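Local structure of nonsense-mediated mRNA decay protein 2 (Saccharomyces cerevisiae, 4LUN) at residues A[70-73]-A[74-78]; A[283-286]-A[287-290]. The protein takes part in nonsense-mediated decay of mRNAs carrying premature stop codons and interacts with NAM7/UPF1 through its C-terminus, this chain being its N-terminal MIF4G part. One frame throughout, in Å; residues are numbered along the deposited sequence.

Interaction 1: residues A[70-73]-A[74-78]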
loop_
_atom_site.group_PDB
_atom_site.type_symbol
_atom_site.label_atom_id
_atom_site.label_comp_id
_atom_site.label_asym_id
_atom_site.label_seq_id
_atom_site.Cartn_x
_atom_site.Cartn_y
_atom_site.Cartn_z
ATOM N N SER A 70 -12.715 0.364 -22.384
ATOM C CA SER A 70 -13.499 0.230 -21.150
ATOM C C SER A 70 -13.303 -1.142 -20.525
ATOM O O SER A 70 -13.071 -1.265 -19.321
ATOM C CB SER A 70 -14.986 0.453 -21.419
ATOM O OG SER A 70 -15.203 1.623 -22.182
ATOM N N GLU A 71 -13.403 -2.175 -21.354
ATOM C CA GLU A 71 -13.174 -3.539 -20.906
ATOM C C GLU A 71 -11.746 -3.758 -20.409
ATOM O O GLU A 71 -11.522 -4.506 -19.453
ATOM C CB GLU A 71 -13.504 -4.535 -22.025
ATOM C CG GLU A 71 -13.104 -5.955 -21.710
ATOM C CD GLU A 71 -13.790 -6.957 -22.602
ATOM O OE1 GLU A 71 -14.410 -6.532 -23.603
ATOM O OE2 GLU A 71 -13.718 -8.167 -22.297
ATOM N N ILE A 72 -10.783 -3.098 -21.048
ATOM C CA ILE A 72 -9.386 -3.208 -20.635
ATOM C C ILE A 72 -9.206 -2.592 -19.247
ATOM O O ILE A 72 -8.518 -3.154 -18.392
ATOM C CB ILE A 72 -8.443 -2.493 -21.623
ATOM C CG1 ILE A 72 -8.346 -3.273 -22.935
ATOM C CG2 ILE A 72 -7.050 -2.343 -21.028
ATOM C CD1 ILE A 72 -7.536 -2.562 -24.003
ATOM N N ILE A 73 -9.843 -1.446 -19.031
ATOM C CA ILE A 73 -9.782 -0.754 -17.744
ATOM C C ILE A 73 -10.317 -1.623 -16.603
ATOM O O ILE A 73 -9.652 -1.786 -15.578
ATOM C CB ILE A 73 -10.567 0.572 -17.797
ATOM C CG1 ILE A 73 -9.854 1.562 -18.719
ATOM C CG2 ILE A 73 -10.742 1.159 -16.396
ATOM C CD1 ILE A 73 -10.718 2.712 -19.154
ATOM N N VAL A 74 -11.510 -2.185 -16.785
ATOM C CA VAL A 74 -12.079 -3.104 -15.793
ATOM C C VAL A 74 -11.206 -4.339 -15.580
ATOM O O VAL A 74 -10.935 -4.731 -14.443
ATOM C CB VAL A 74 -13.497 -3.552 -16.184
ATOM C CG1 VAL A 74 -14.010 -4.612 -15.209
ATOM C CG2 VAL A 74 -14.435 -2.358 -16.215
ATOM N N THR A 75 -10.761 -4.947 -16.673
ATOM C CA THR A 75 -9.913 -6.131 -16.596
ATOM C C THR A 75 -8.611 -5.863 -15.850
ATOM O O THR A 75 -8.232 -6.618 -14.950
ATOM C CB THR A 75 -9.591 -6.682 -17.995
ATOM O OG1 THR A 75 -10.811 -7.046 -18.653
ATOM C CG2 THR A 75 -8.678 -7.896 -17.898
ATOM N N VAL A 76 -7.930 -4.783 -16.224
ATOM C CA VAL A 76 -6.674 -4.410 -15.588
ATOM C C VAL A 76 -6.874 -4.037 -14.110
ATOM O O VAL A 76 -6.033 -4.350 -13.266
ATOM C CB VAL A 76 -5.987 -3.263 -16.365
ATOM C CG1 VAL A 76 -5.156 -2.394 -15.453
ATOM C CG2 VAL A 76 -5.137 -3.828 -17.500
ATOM N N THR A 77 -7.991 -3.382 -13.802
ATOM C CA THR A 77 -8.291 -3.006 -12.424
ATOM C C THR A 77 -8.325 -4.248 -11.544
ATOM O O THR A 77 -7.742 -4.274 -10.460
ATOM C CB THR A 77 -9.633 -2.270 -12.294
ATOM O OG1 THR A 77 -9.598 -1.054 -13.050
ATOM C CG2 THR A 77 -9.899 -1.923 -10.830
ATOM N N GLU A 78 -9.007 -5.282 -12.027
ATOM C CA GLU A 78 -9.085 -6.549 -11.314
ATOM C C GLU A 78 -7.712 -7.211 -11.207
ATOM O O GLU A 78 -7.322 -7.670 -10.137
ATOM C CB GLU A 78 -10.080 -7.480 -12.008
ATOM C CG GLU A 78 -10.843 -8.384 -11.069
ATOM C CD GLU A 78 -12.246 -8.675 -11.567
ATOM O OE1 GLU A 78 -13.207 -8.437 -10.804
ATOM O OE2 GLU A 78 -12.388 -9.139 -12.720
#

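Interaction 2: residues A[283-286]-A[287-290]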
loop_
_atom_site.group_PDB
_atom_site.type_symbol
_atom_site.label_atom_id
_atom_site.label_comp_id
_atom_site.label_asym_id
_atom_site.label_seq_id
_atom_site.Cartn_x
_atom_site.Cartn_y
_atom_site.Cartn_z
ATOM N N ASP A 283 -4.111 -13.457 28.641
ATOM C CA ASP A 283 -4.097 -14.193 27.374
ATOM C C ASP A 283 -4.752 -13.412 26.229
ATOM O O ASP A 283 -4.328 -13.511 25.078
ATOM C CB ASP A 283 -4.768 -15.562 27.537
ATOM C CG ASP A 283 -3.856 -16.594 28.178
ATOM O OD1 ASP A 283 -2.660 -16.302 28.378
ATOM O OD2 ASP A 283 -4.332 -17.716 28.469
ATOM N N LYS A 284 -5.767 -12.621 26.556
ATOM C CA LYS A 284 -6.435 -11.772 25.570
ATOM C C LYS A 284 -5.607 -10.562 25.150
ATOM O O LYS A 284 -5.704 -10.108 24.011
ATOM C CB LYS A 284 -7.784 -11.280 26.106
ATOM C CG LYS A 284 -8.825 -12.369 26.290
ATOM C CD LYS A 284 -10.169 -11.763 26.688
ATOM C CE LYS A 284 -11.222 -12.833 26.938
ATOM N NZ LYS A 284 -11.327 -13.181 28.381
ATOM N N LEU A 285 -4.807 -10.027 26.069
ATOM C CA LEU A 285 -4.031 -8.827 25.791
ATOM C C LEU A 285 -2.671 -9.112 25.178
ATOM O O LEU A 285 -2.142 -8.290 24.430
ATOM C CB LEU A 285 -3.825 -8.017 27.069
ATOM C CG LEU A 285 -5.000 -7.173 27.541
ATOM C CD1 LEU A 285 -4.623 -6.472 28.839
ATOM C CD2 LEU A 285 -5.383 -6.159 26.459
ATOM N N LEU A 286 -2.093 -10.260 25.511
ATOM C CA LEU A 286 -0.710 -10.538 25.110
ATOM C C LEU A 286 -0.438 -10.443 23.598
ATOM O O LEU A 286 0.540 -9.801 23.189
ATOM C CB LEU A 286 -0.226 -11.881 25.683
ATOM C CG LEU A 286 1.231 -12.234 25.357
ATOM C CD1 LEU A 286 2.208 -11.257 25.987
ATOM C CD2 LEU A 286 1.574 -13.656 25.761
ATOM N N PRO A 287 -1.300 -11.049 22.755
ATOM C CA PRO A 287 -1.039 -10.939 21.315
ATOM C C PRO A 287 -1.072 -9.496 20.818
ATOM O O PRO A 287 -0.340 -9.154 19.889
ATOM C CB PRO A 287 -2.198 -11.732 20.689
ATOM C CG PRO A 287 -2.663 -12.633 21.743
ATOM C CD PRO A 287 -2.483 -11.884 23.025
ATOM N N ILE A 288 -1.909 -8.658 21.423
ATOM C CA ILE A 288 -1.957 -7.250 21.039
ATOM C C ILE A 288 -0.663 -6.586 21.473
ATOM O O ILE A 288 -0.075 -5.801 20.727
ATOM C CB ILE A 288 -3.126 -6.521 21.707
ATOM C CG1 ILE A 288 -4.432 -7.287 21.468
ATOM C CG2 ILE A 288 -3.232 -5.111 21.184
ATOM C CD1 ILE A 288 -5.619 -6.710 22.219
ATOM N N PHE A 289 -0.228 -6.876 22.698
ATOM C CA PHE A 289 1.039 -6.326 23.183
ATOM C C PHE A 289 2.177 -6.736 22.264
ATOM O O PHE A 289 3.023 -5.913 21.912
ATOM C CB PHE A 289 1.340 -6.817 24.598
ATOM C CG PHE A 289 2.753 -6.523 25.054
ATOM C CD1 PHE A 289 3.163 -5.225 25.289
ATOM C CD2 PHE A 289 3.666 -7.548 25.252
ATOM C CE1 PHE A 289 4.455 -4.950 25.701
ATOM C CE2 PHE A 289 4.967 -7.264 25.668
ATOM C CZ PHE A 289 5.346 -5.969 25.900
ATOM N N ILE A 290 2.207 -8.013 21.884
ATOM C CA ILE A 290 3.297 -8.489 21.036
ATOM C C ILE A 290 3.299 -7.777 19.674
ATOM O O ILE A 290 4.361 -7.458 19.146
ATOM C CB ILE A 290 3.283 -10.040 20.865
ATOM C CG1 ILE A 290 3.568 -10.734 22.203
ATOM C CG2 ILE A 290 4.277 -10.482 19.790
ATOM C CD1 ILE A 290 4.812 -10.241 22.909
#

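Interaction 1: residues A[70-73]-A[74-78]
Glu-71 O is gripped twice by Thr-75, once by its backbone amide and once by its hydroxyl. The amide N of Thr-75 lies 2.9 Å from Glu-71 O, and OG1 of Thr-75 comes to 2.8 Å from the same oxygen, the two donors arriving from opposite faces of the carbonyl plane. The hydroxyl can do this because chi1 of Thr-75 is -60°, which sets OG1 beside the backbone N and turned back over the preceding turn. Thr-77 repeats the device two residues further on: its OG1 is 2.6 Å from Ile-73 O, a short bond whose donor stands above the carbonyl plane, while its N bonds that oxygen from the other face. Threonine suits these places, since its hydroxyl finds a partner within its own helix and its methyl remains available for packing. With the bonds Val-74 N to Ser-70 O (3.1 Å) and Val-76 N to Ile-72 O (2.8 Å), the two threonine amides give four consecutive i to i+4 rungs of the α-helix 69-81 in the all-helical, HEAT-repeat-like MIF4G domain; the hydroxyls add second bonds to two of them. Between Ile-72 and Val-76, branched chains one turn apart on the buried side, CG2 meets CG2 at 4.3 Å. Ile-72 and Val-76 also press on Ile-41 and Leu-44 of helix 34-44, respectively, and Ile-73 rests on Phe-108 of helix 106-116. Glu-71 and Thr-75 run side by side, with Glu-71 CG 4.0 Å from Thr-75 OG1. Replacing Thr-75 with a valine removes the hydroxyl and would probably leave Glu-71 O with the amide as its one donor from this pair. Ile-73 and Thr-77 instead slant across one another, the CG2 methyl of the isoleucine coming 4.2 Å from Thr-77 OG1.

Interaction 2: residues A[283-286]-A[287-290]
Leu-286 and Ile-290 are brought together by different first torsions: CG of Leu-286 is anti to its backbone N (chi1 -178°), while CG1 of Ile-290 stands beside its own N (chi1 -66°). The two chains consequently lie alongside each other, with Leu-286 CD1 4.1 Å from Ile-290 CG1. That same methyl meets the ring of Phe-289 obliquely, at 4.1 Å from CD2. Leucine fits here because one methyl at the end of its branched chain touches two neighbours, three and four residues on. On another flank, CD2 of Leu-285 approaches CD1 of Ile-288 at 4.3 Å, and both residues also pack against helix 231-271, on Leu-260 and Leu-253 respectively.

Pro-287 interrupts the backbone ladder. Its ring nitrogen has no hydrogen to give, so Asp-283 O faces the ring carbon CD at 3.2 Å, where a regular helix would have an amide donor. The ring is also tight against its predecessor, CD of Pro-287 lying 3.5 Å from CB of Leu-286. Regular bonding resumes at Phe-289, whose N donates to Leu-285 O at 2.9 Å, and continues with Ile-290 N to Leu-286 O at 2.8 Å, both nearly straight. The carboxylate of Asp-283 forms a salt bridge with Arg-275, while Leu-286 and Ile-290 touch histidines of the C-terminal purification tag.

The lack of i to i+4 amide bonds at 287 and 288, within a helix that runs on both ways, marks a proline kink in helix 277-303, the second arm of an antiparallel helical hairpin with helix 231-271.

From the N terminus, the chain first reaches interaction 1 on helix 69-81, inside the MIF4G region, where that helix packs against helices 34-44, 87-104 and 106-116. Interaction 2 comes much later, on helix 277-303, after the chain has run out along the long helix 231-271 and reversed direction. Each joins successive turns of a single helix, so neither closes a long loop; the two stand in series, without nesting or crossing. Their centres lie 42 Å apart on opposite sides of the chain's centre, and their nearest atoms remain about 31 Å from each other. One therefore belongs to the N-terminal helices of the MIF4G region, the other to the C-terminal hairpin.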